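PDB 5BVR: alpha-actinin-like protein 1 from Schizosaccharomyces pombe, which binds actin filaments through an N-terminal pair of calponin-homology domains, the part in this chain, and takes part in actin-ring formation, cytokinesis and septation. Local coordinates for residues A[33-38]-A[103-108]; A[41-46]-A[62-67]; A[133-138]-A[149-154]. All blocks are in the same frame, centred on the assembly; numbering follows the deposited sequence.

Contact 1 (A[33-38]-A[103-108]); sequences FDLRKD and LILGLI
In the first calponin-homology domain, the loop from helix 11-25 to helix 43-53 drops Leu-35 onto helix 101-117, whose segment 103-108 belongs to the actin-binding region. No hydrogen bond crosses; the contact is aliphatic, and its 178 Å² of buried surface centres on Leu-35. Both methyls of this leucine meet the end of Ile-108: Leu-35 CD1 and CD2 each lie 3.7 Å from Ile-108 CD1, the side chains approaching tip to tip. Leu-35 CD1 lies 3.7 Å from Leu-105 CD2, in an oblique crossing. Ile-104 works differently, its CD1 resting 3.4 Å from Leu-35 O. With CG1 anti to its own carbonyl carbon (chi1 -74°), Ile-104 extends CD1 to the Leu-35 oxygen, while its CG2 stays 4.3 Å from Leu-35 CB.

The loop is braced from within. Asp-38 OD2 accepts from the backbone N of Phe-33 at 2.7 Å, nearly along the C-O axis, and from that of Asp-34. Asp-34 OD1 takes Arg-36 N at 2.9 Å from above the carboxylate plane. Thr-17 and Phe-16 of helix 11-25 extend the apolar cluster on Leu-35 and Ile-108 respectively, a loop-on-helix packing, with Leu-35 carried at the centre of an Asx turn, within the all-helical calponin-homology fold.

Contact 2 (A[41-46]-A[62-67]); sequences DGILLI and RNPRMR
Pro-64 packs against Asp-41 and Ile-43 where helix 43-53 of the first calponin-homology domain begins, Gly-42 being its N-cap residue. The close part is a small apolar patch built around the proline ring. Its CG lies 3.6 Å from Asp-41 CB, and its CD meets Ile-43 CD1 at 3.7 Å, both side chains crossing the ring at a slant. Ile-43 has CG1 anti to its carbonyl carbon (chi1 -69°), which sends CD1 toward the loop. Tyr-60 and Asn-73 also touch Ile-43, and Asn-73 ND2 donates to Asp-41 O, tying this corner to helix 67-83.

The outer side is loose. Arg-62 points its side chain away, keeping at least 5.2 Å from segment 41-46, and Arg-65 also turns outward. Only 144 Å² is buried in all, with no hydrogen bond across. Pro-64 is the centre of an inverse gamma turn, and its ring faces the helix start as the loop bends. An Asx turn marks this start: Ile-43 N reaches Asp-41 OD1 at 3.0 Å, with an N-H...O angle of 168°, on the anti side and 31° out of the carboxylate plane. Replacing Asp-41 by an alanine would probably leave the amide of Ile-43 without its side-chain acceptor and the helix start less firmly fixed. The Ile-43 methyl CD1 also touches the loop backbone, 3.8 Å from Arg-62 O.

Contact 3 (A[133-138]-A[149-154]); sequences LWCQRK and QDFTRS
Cys-135 and Gln-136, on helix 127-138 of the second calponin-homology domain, face the loop 149-154 that leads toward helix 159-168. The apolar component is slight: Cys-135 SG approaches Phe-151 CE1 at 4.4 Å, oblique to the ring. With CG beside the backbone N (chi1 -69°), Phe-151 swings its ring toward the helix although CB itself does not point at the helix. Met-221 and Glu-217 of helix 217-234 touch the ring too, while Val-224 and Trp-155 touch the cysteine, so the pair belongs to a wider core.

Polar groups come near each other across the segments without bonding. Gln-136 NE2 stays 4.2 Å from Gln-149 OE1, and each amide finds its partner nearby: Gln-136 NE2 donates to Val-148 O, and Gln-149 NE2 to Asp-147 OD1. The bond to Val-148 therefore anchors the helix to the residue just ahead of the loop segment. With 115 Å² buried, the approach between the segments is modest.

Hydrogen bonds inside the loop brace it. Gln-149 N donates to Ser-154 OG at 2.9 Å, nearly straight at 171°, joining the two ends of the segment. Asp-150 OD1 receives two backbone amides: Thr-152 N comes from above the carboxylate plane at 2.9 Å, closing an Asx turn, whereas Ser-154 N, also at 2.9 Å, uses the syn lone pair of Asp-150 OD1.

Contacts 1 and 2 share the first calponin-homology domain, the segments of contact 2 falling between those of contact 1 in sequence. Their centres are 14 Å apart; Asp-38 O lies 3.8 Å from Leu-44 CD1 and Leu-107 CD2 4.3 Å from Leu-45 CD2, so helix 43-53 joins contact 2 to the loop and helix of contact 1. Contact 3 lies in the second domain, across the centre of the chain, its centre 28 Å from contact 1 and 40 Å from contact 2. Contact 1 alone includes part of the actin-binding region. A bound zinc ion lies about 9 Å from the Leu-105 side chain, and one about 8 Å from that of Phe-151.

Contact 1 (A[33-38]-A[103-108])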
loop_
_atom_site.group_PDB
_atom_site.type_symbol
_atom_site.label_atom_id
_atom_site.label_comp_id
_atom_site.label_asym_id
_atom_site.label_seq_id
_atom_site.Cartn_x
_atom_site.Cartn_y
_atom_site.Cartn_z
ATOM N N PHE A 33 -5.105 -14.067 4.902
ATOM C CA PHE A 33 -6.033 -13.679 5.966
ATOM C C PHE A 33 -5.288 -13.342 7.249
ATOM O O PHE A 33 -5.745 -12.512 8.046
ATOM C CB PHE A 33 -7.038 -14.802 6.200
ATOM C CG PHE A 33 -7.941 -15.038 5.025
ATOM C CD1 PHE A 33 -9.010 -14.197 4.790
ATOM C CD2 PHE A 33 -7.702 -16.074 4.140
ATOM C CE1 PHE A 33 -9.842 -14.396 3.711
ATOM C CE2 PHE A 33 -8.537 -16.277 3.052
ATOM C CZ PHE A 33 -9.605 -15.434 2.843
ATOM N N ASP A 34 -4.133 -13.970 7.433
ATOM C CA ASP A 34 -3.326 -13.795 8.634
ATOM C C ASP A 34 -1.853 -13.879 8.281
ATOM O O ASP A 34 -1.325 -14.967 8.010
ATOM C CB ASP A 34 -3.689 -14.879 9.661
ATOM C CG ASP A 34 -3.004 -14.678 11.009
ATOM O OD1 ASP A 34 -2.118 -13.805 11.128
ATOM O OD2 ASP A 34 -3.350 -15.422 11.956
ATOM N N LEU A 35 -1.189 -12.726 8.266
ATOM C CA LEU A 35 0.222 -12.681 7.904
ATOM C C LEU A 35 1.123 -13.447 8.865
ATOM O O LEU A 35 2.271 -13.715 8.523
ATOM C CB LEU A 35 0.695 -11.231 7.795
ATOM C CG LEU A 35 0.255 -10.505 6.522
ATOM C CD1 LEU A 35 0.561 -9.018 6.660
ATOM C CD2 LEU A 35 0.946 -11.087 5.302
ATOM N N ARG A 36 0.620 -13.813 10.035
ATOM C CA ARG A 36 1.412 -14.620 10.962
ATOM C C ARG A 36 1.589 -16.036 10.455
ATOM O O ARG A 36 2.583 -16.693 10.772
ATOM C CB ARG A 36 0.763 -14.683 12.344
ATOM C CG ARG A 36 0.822 -13.394 13.102
ATOM C CD ARG A 36 0.177 -13.518 14.473
ATOM N NE ARG A 36 0.213 -12.240 15.182
ATOM C CZ ARG A 36 -0.424 -11.983 16.320
ATOM N NH1 ARG A 36 -1.164 -12.918 16.909
ATOM N NH2 ARG A 36 -0.319 -10.781 16.873
ATOM N N LYS A 37 0.623 -16.508 9.675
ATOM C CA LYS A 37 0.584 -17.913 9.298
ATOM C C LYS A 37 0.624 -18.146 7.800
ATOM O O LYS A 37 1.205 -19.127 7.339
ATOM C CB LYS A 37 -0.691 -18.569 9.853
ATOM C CG LYS A 37 -0.758 -18.643 11.369
ATOM C CD LYS A 37 0.229 -19.655 11.934
ATOM C CE LYS A 37 0.211 -19.661 13.463
ATOM N NZ LYS A 37 0.565 -18.320 14.037
ATOM N N ASP A 38 0.019 -17.241 7.031
ATOM C CA ASP A 38 -0.308 -17.566 5.638
ATOM C C ASP A 38 0.867 -17.454 4.664
ATOM O O ASP A 38 0.746 -17.855 3.511
ATOM C CB ASP A 38 -1.481 -16.725 5.131
ATOM C CG ASP A 38 -2.780 -17.020 5.874
ATOM O OD1 ASP A 38 -2.864 -18.047 6.581
ATOM O OD2 ASP A 38 -3.720 -16.222 5.746
ATOM N N LEU A 103 8.906 -8.876 11.625
ATOM C CA LEU A 103 9.839 -8.972 10.507
ATOM C C LEU A 103 9.086 -9.142 9.203
ATOM O O LEU A 103 9.491 -8.603 8.187
ATOM C CB LEU A 103 10.833 -10.109 10.731
ATOM C CG LEU A 103 11.770 -9.904 11.925
ATOM C CD1 LEU A 103 12.740 -11.080 12.036
ATOM C CD2 LEU A 103 12.544 -8.610 11.802
ATOM N N ILE A 104 7.960 -9.833 9.240
ATOM C CA ILE A 104 7.122 -9.989 8.063
ATOM C C ILE A 104 6.578 -8.635 7.586
ATOM O O ILE A 104 6.638 -8.336 6.401
ATOM C CB ILE A 104 5.993 -11.000 8.326
ATOM C CG1 ILE A 104 6.571 -12.430 8.329
ATOM C CG2 ILE A 104 4.917 -10.881 7.254
ATOM C CD1 ILE A 104 5.630 -13.468 8.887
ATOM N N LEU A 105 6.079 -7.810 8.509
ATOM C CA LEU A 105 5.563 -6.492 8.122
ATOM C C LEU A 105 6.676 -5.640 7.570
ATOM O O LEU A 105 6.443 -4.880 6.616
ATOM C CB LEU A 105 4.876 -5.791 9.285
ATOM C CG LEU A 105 3.582 -6.469 9.743
ATOM C CD1 LEU A 105 3.006 -5.709 10.921
ATOM C CD2 LEU A 105 2.542 -6.613 8.619
ATOM N N GLY A 106 7.868 -5.727 8.163
ATOM C CA GLY A 106 9.050 -5.044 7.650
ATOM C C GLY A 106 9.379 -5.417 6.214
ATOM O O GLY A 106 9.699 -4.570 5.386
ATOM N N LEU A 107 9.310 -6.706 5.933
ATOM C CA LEU A 107 9.595 -7.185 4.609
ATOM C C LEU A 107 8.557 -6.688 3.609
ATOM O O LEU A 107 8.912 -6.237 2.526
ATOM C CB LEU A 107 9.644 -8.703 4.600
ATOM C CG LEU A 107 10.021 -9.350 3.266
ATOM C CD1 LEU A 107 11.389 -8.902 2.805
ATOM C CD2 LEU A 107 9.958 -10.854 3.399
ATOM N N ILE A 108 7.282 -6.764 3.974
ATOM C CA ILE A 108 6.236 -6.310 3.080
ATOM C C ILE A 108 6.412 -4.813 2.799
ATOM O O ILE A 108 6.257 -4.379 1.659
ATOM C CB ILE A 108 4.842 -6.635 3.618
ATOM C CG1 ILE A 108 4.686 -8.156 3.686
ATOM C CG2 ILE A 108 3.768 -6.009 2.728
ATOM C CD1 ILE A 108 3.488 -8.594 4.411
#

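Contact 2 (A[41-46]-A[62-67])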
loop_
_atom_site.group_PDB
_atom_site.type_symbol
_atom_site.label_atom_id
_atom_site.label_comp_id
_atom_site.label_asym_id
_atom_site.label_seq_id
_atom_site.Cartn_x
_atom_site.Cartn_y
_atom_site.Cartn_z
ATOM N N ASP A 41 4.706 -21.067 4.234
ATOM C CA ASP A 41 5.221 -22.057 3.281
ATOM C C ASP A 41 5.896 -21.450 2.054
ATOM O O ASP A 41 6.332 -22.176 1.146
ATOM C CB ASP A 41 4.129 -23.052 2.866
ATOM C CG ASP A 41 3.004 -22.419 2.061
ATOM O OD1 ASP A 41 3.166 -21.309 1.503
ATOM O OD2 ASP A 41 1.924 -23.051 1.993
ATOM N N GLY A 42 5.972 -20.122 2.013
ATOM C CA GLY A 42 6.695 -19.426 0.962
ATOM C C GLY A 42 5.951 -19.209 -0.338
ATOM O O GLY A 42 6.418 -18.418 -1.165
ATOM N N ILE A 43 4.812 -19.865 -0.532
ATOM C CA ILE A 43 4.188 -19.881 -1.855
ATOM C C ILE A 43 3.599 -18.509 -2.215
ATOM O O ILE A 43 3.825 -18.009 -3.313
ATOM C CB ILE A 43 3.118 -20.965 -1.964
ATOM C CG1 ILE A 43 3.794 -22.333 -1.938
ATOM C CG2 ILE A 43 2.280 -20.807 -3.248
ATOM C CD1 ILE A 43 2.827 -23.465 -1.731
ATOM N N LEU A 44 2.836 -17.909 -1.304
ATOM C CA LEU A 44 2.198 -16.631 -1.629
ATOM C C LEU A 44 3.223 -15.518 -1.769
ATOM O O LEU A 44 3.042 -14.590 -2.568
ATOM C CB LEU A 44 1.132 -16.273 -0.611
ATOM C CG LEU A 44 -0.102 -17.178 -0.614
ATOM C CD1 LEU A 44 -1.113 -16.656 0.367
ATOM C CD2 LEU A 44 -0.737 -17.345 -2.001
ATOM N N LEU A 45 4.308 -15.602 -1.008
ATOM C CA LEU A 45 5.388 -14.639 -1.171
ATOM C C LEU A 45 6.020 -14.768 -2.559
ATOM O O LEU A 45 6.217 -13.789 -3.263
ATOM C CB LEU A 45 6.428 -14.827 -0.076
ATOM C CG LEU A 45 7.582 -13.846 -0.001
ATOM C CD1 LEU A 45 7.049 -12.416 0.087
ATOM C CD2 LEU A 45 8.452 -14.196 1.210
ATOM N N ILE A 46 6.314 -15.984 -2.990
ATOM C CA ILE A 46 6.852 -16.163 -4.330
ATOM C C ILE A 46 5.898 -15.627 -5.381
ATOM O O ILE A 46 6.312 -14.898 -6.291
ATOM C CB ILE A 46 7.153 -17.633 -4.589
ATOM C CG1 ILE A 46 8.382 -18.046 -3.779
ATOM C CG2 ILE A 46 7.374 -17.917 -6.102
ATOM C CD1 ILE A 46 8.583 -19.565 -3.709
ATOM N N ARG A 62 5.375 -26.815 -4.496
ATOM C CA ARG A 62 3.961 -26.443 -4.465
ATOM C C ARG A 62 3.160 -27.227 -3.412
ATOM O O ARG A 62 2.001 -26.894 -3.148
ATOM C CB ARG A 62 3.349 -26.600 -5.866
ATOM C CG ARG A 62 4.021 -25.715 -6.910
ATOM C CD ARG A 62 3.362 -25.813 -8.277
ATOM N NE ARG A 62 1.964 -25.397 -8.244
ATOM C CZ ARG A 62 1.108 -25.565 -9.246
ATOM N NH1 ARG A 62 1.502 -26.148 -10.376
ATOM N NH2 ARG A 62 -0.146 -25.157 -9.116
ATOM N N ASN A 63 3.777 -28.250 -2.819
ATOM C CA ASN A 63 3.183 -28.998 -1.716
ATOM C C ASN A 63 4.203 -29.138 -0.587
ATOM O O ASN A 63 4.635 -30.238 -0.256
ATOM C CB ASN A 63 2.741 -30.387 -2.221
ATOM C CG ASN A 63 1.231 -30.577 -2.221
ATOM O OD1 ASN A 63 0.461 -29.634 -2.065
ATOM N ND2 ASN A 63 0.805 -31.825 -2.409
ATOM N N PRO A 64 4.605 -28.011 0.011
ATOM C CA PRO A 64 5.721 -27.998 0.962
ATOM C C PRO A 64 5.282 -28.429 2.349
ATOM O O PRO A 64 5.263 -27.641 3.304
ATOM C CB PRO A 64 6.159 -26.535 0.950
ATOM C CG PRO A 64 4.901 -25.801 0.718
ATOM C CD PRO A 64 4.112 -26.646 -0.250
ATOM N N ARG A 65 4.948 -29.711 2.432
ATOM C CA ARG A 65 4.451 -30.312 3.649
ATOM C C ARG A 65 5.532 -30.382 4.726
ATOM O O ARG A 65 5.239 -30.261 5.912
ATOM C CB ARG A 65 3.922 -31.709 3.324
ATOM C CG ARG A 65 3.262 -32.374 4.487
ATOM C CD ARG A 65 2.337 -33.485 4.045
ATOM N NE ARG A 65 1.777 -34.176 5.200
ATOM C CZ ARG A 65 2.339 -35.222 5.794
ATOM N NH1 ARG A 65 3.487 -35.723 5.342
ATOM N NH2 ARG A 65 1.743 -35.776 6.845
ATOM N N MET A 66 6.781 -30.558 4.306
ATOM C CA MET A 66 7.912 -30.664 5.218
ATOM C C MET A 66 8.575 -29.311 5.421
ATOM O O MET A 66 8.665 -28.515 4.473
ATOM C CB MET A 66 8.955 -31.605 4.630
ATOM C CG MET A 66 8.533 -33.065 4.539
ATOM S SD MET A 66 9.773 -34.037 3.653
ATOM C CE MET A 66 9.064 -34.108 2.027
ATOM N N ARG A 67 9.052 -29.059 6.637
ATOM C CA ARG A 67 9.714 -27.790 6.949
ATOM C C ARG A 67 10.856 -27.457 5.980
ATOM O O ARG A 67 10.990 -26.287 5.590
ATOM C CB ARG A 67 10.216 -27.767 8.394
ATOM C CG ARG A 67 10.815 -26.440 8.834
ATOM C CD ARG A 67 11.272 -26.477 10.294
ATOM N NE ARG A 67 11.866 -25.212 10.717
ATOM C CZ ARG A 67 11.179 -24.152 11.154
ATOM N NH1 ARG A 67 9.853 -24.199 11.262
ATOM N NH2 ARG A 67 11.839 -23.072 11.518
#

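Contact 3 (A[133-138]-A[149-154])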
loop_
_atom_site.group_PDB
_atom_site.type_symbol
_atom_site.label_atom_id
_atom_site.label_comp_id
_atom_site.label_asym_id
_atom_site.label_seq_id
_atom_site.Cartn_x
_atom_site.Cartn_y
_atom_site.Cartn_z
ATOM N N LEU A 133 5.601 15.448 -3.018
ATOM C CA LEU A 133 5.540 16.621 -3.888
ATOM C C LEU A 133 4.325 16.556 -4.827
ATOM O O LEU A 133 3.661 17.564 -5.015
ATOM C CB LEU A 133 6.838 16.784 -4.666
ATOM C CG LEU A 133 6.879 18.028 -5.543
ATOM C CD1 LEU A 133 6.650 19.283 -4.741
ATOM C CD2 LEU A 133 8.227 18.109 -6.247
ATOM N N TRP A 134 4.026 15.387 -5.394
ATOM C CA TRP A 134 2.832 15.227 -6.213
ATOM C C TRP A 134 1.577 15.634 -5.446
ATOM O O TRP A 134 0.741 16.384 -5.944
ATOM C CB TRP A 134 2.731 13.792 -6.718
ATOM C CG TRP A 134 1.537 13.499 -7.563
ATOM C CD1 TRP A 134 1.437 13.662 -8.922
ATOM C CD2 TRP A 134 0.282 12.947 -7.137
ATOM N NE1 TRP A 134 0.207 13.241 -9.360
ATOM C CE2 TRP A 134 -0.520 12.801 -8.284
ATOM C CE3 TRP A 134 -0.235 12.540 -5.903
ATOM C CZ2 TRP A 134 -1.803 12.301 -8.229
ATOM C CZ3 TRP A 134 -1.518 12.026 -5.866
ATOM C CH2 TRP A 134 -2.281 11.910 -7.017
ATOM N N CYS A 135 1.464 15.175 -4.212
ATOM C CA CYS A 135 0.315 15.544 -3.392
ATOM C C CYS A 135 0.256 17.043 -3.172
ATOM O O CYS A 135 -0.814 17.635 -3.226
ATOM C CB CYS A 135 0.393 14.841 -2.048
ATOM S SG CYS A 135 0.131 13.031 -2.110
ATOM N N GLN A 136 1.402 17.642 -2.897
ATOM C CA GLN A 136 1.456 19.090 -2.695
ATOM C C GLN A 136 1.055 19.875 -3.937
ATOM O O GLN A 136 0.277 20.839 -3.848
ATOM C CB GLN A 136 2.851 19.511 -2.222
ATOM C CG GLN A 136 3.198 18.949 -0.869
ATOM C CD GLN A 136 4.643 19.178 -0.467
ATOM O OE1 GLN A 136 5.535 19.323 -1.302
ATOM N NE2 GLN A 136 4.884 19.187 0.836
ATOM N N ARG A 137 1.585 19.467 -5.094
ATOM C CA ARG A 137 1.263 20.172 -6.330
ATOM C C ARG A 137 -0.210 20.016 -6.697
ATOM O O ARG A 137 -0.874 20.990 -7.097
ATOM C CB ARG A 137 2.168 19.701 -7.468
ATOM C CG ARG A 137 3.635 20.114 -7.315
ATOM C CD ARG A 137 3.900 21.622 -7.593
ATOM N NE ARG A 137 5.346 21.866 -7.577
ATOM C CZ ARG A 137 6.060 22.179 -6.501
ATOM N NH1 ARG A 137 5.464 22.383 -5.323
ATOM N NH2 ARG A 137 7.379 22.296 -6.603
ATOM N N LYS A 138 -0.740 18.809 -6.552
ATOM C CA LYS A 138 -2.121 18.545 -6.913
ATOM C C LYS A 138 -3.112 19.249 -5.977
ATOM O O LYS A 138 -4.236 19.522 -6.377
ATOM C CB LYS A 138 -2.417 17.046 -6.942
ATOM C CG LYS A 138 -1.744 16.272 -8.088
ATOM C CD LYS A 138 -2.200 16.743 -9.459
ATOM C CE LYS A 138 -1.666 15.841 -10.560
ATOM N NZ LYS A 138 -2.222 16.237 -11.897
ATOM N N GLN A 149 1.908 18.143 4.327
ATOM C CA GLN A 149 3.269 18.333 4.804
ATOM C C GLN A 149 3.930 17.010 5.188
ATOM O O GLN A 149 5.125 16.993 5.516
ATOM C CB GLN A 149 3.273 19.254 6.024
ATOM C CG GLN A 149 2.942 20.698 5.695
ATOM C CD GLN A 149 3.885 21.288 4.649
ATOM O OE1 GLN A 149 5.079 20.987 4.636
ATOM N NE2 GLN A 149 3.346 22.123 3.759
ATOM N N ASP A 150 3.157 15.917 5.134
ATOM C CA ASP A 150 3.589 14.613 5.595
ATOM C C ASP A 150 2.600 13.562 5.137
ATOM O O ASP A 150 1.656 13.876 4.422
ATOM C CB ASP A 150 3.673 14.631 7.121
ATOM C CG ASP A 150 2.386 15.091 7.743
ATOM O OD1 ASP A 150 1.306 14.597 7.360
ATOM O OD2 ASP A 150 2.458 16.030 8.576
ATOM N N PHE A 151 2.856 12.314 5.517
ATOM C CA PHE A 151 1.932 11.217 5.289
ATOM C C PHE A 151 1.290 10.733 6.584
ATOM O O PHE A 151 1.009 9.541 6.759
ATOM C CB PHE A 151 2.656 10.068 4.577
ATOM C CG PHE A 151 3.037 10.395 3.151
ATOM C CD1 PHE A 151 2.068 10.503 2.197
ATOM C CD2 PHE A 151 4.347 10.579 2.787
ATOM C CE1 PHE A 151 2.398 10.801 0.875
ATOM C CE2 PHE A 151 4.688 10.875 1.480
ATOM C CZ PHE A 151 3.709 10.986 0.527
ATOM N N THR A 152 1.050 11.680 7.486
ATOM C CA THR A 152 0.383 11.381 8.749
ATOM C C THR A 152 -0.735 12.401 9.020
ATOM O O THR A 152 -1.847 12.261 8.503
ATOM C CB THR A 152 1.404 11.299 9.914
ATOM O OG1 THR A 152 2.196 12.486 9.953
ATOM C CG2 THR A 152 2.329 10.077 9.720
ATOM N N ARG A 153 -0.427 13.420 9.809
ATOM C CA ARG A 153 -1.429 14.334 10.309
ATOM C C ARG A 153 -2.092 15.167 9.233
ATOM O O ARG A 153 -3.193 15.660 9.452
ATOM C CB ARG A 153 -0.804 15.236 11.374
ATOM C CG ARG A 153 0.132 14.457 12.295
ATOM C CD ARG A 153 0.133 14.933 13.680
ATOM N NE ARG A 153 -1.190 14.804 14.254
ATOM C CZ ARG A 153 -1.518 15.316 15.426
ATOM N NH1 ARG A 153 -0.620 16.007 16.120
ATOM N NH2 ARG A 153 -2.741 15.156 15.890
ATOM N N SER A 154 -1.439 15.328 8.083
ATOM C CA SER A 154 -2.028 16.101 6.986
ATOM C C SER A 154 -3.247 15.435 6.355
ATOM O O SER A 154 -3.919 16.051 5.541
ATOM C CB SER A 154 -1.007 16.319 5.854
ATOM O OG SER A 154 0.148 16.971 6.308
#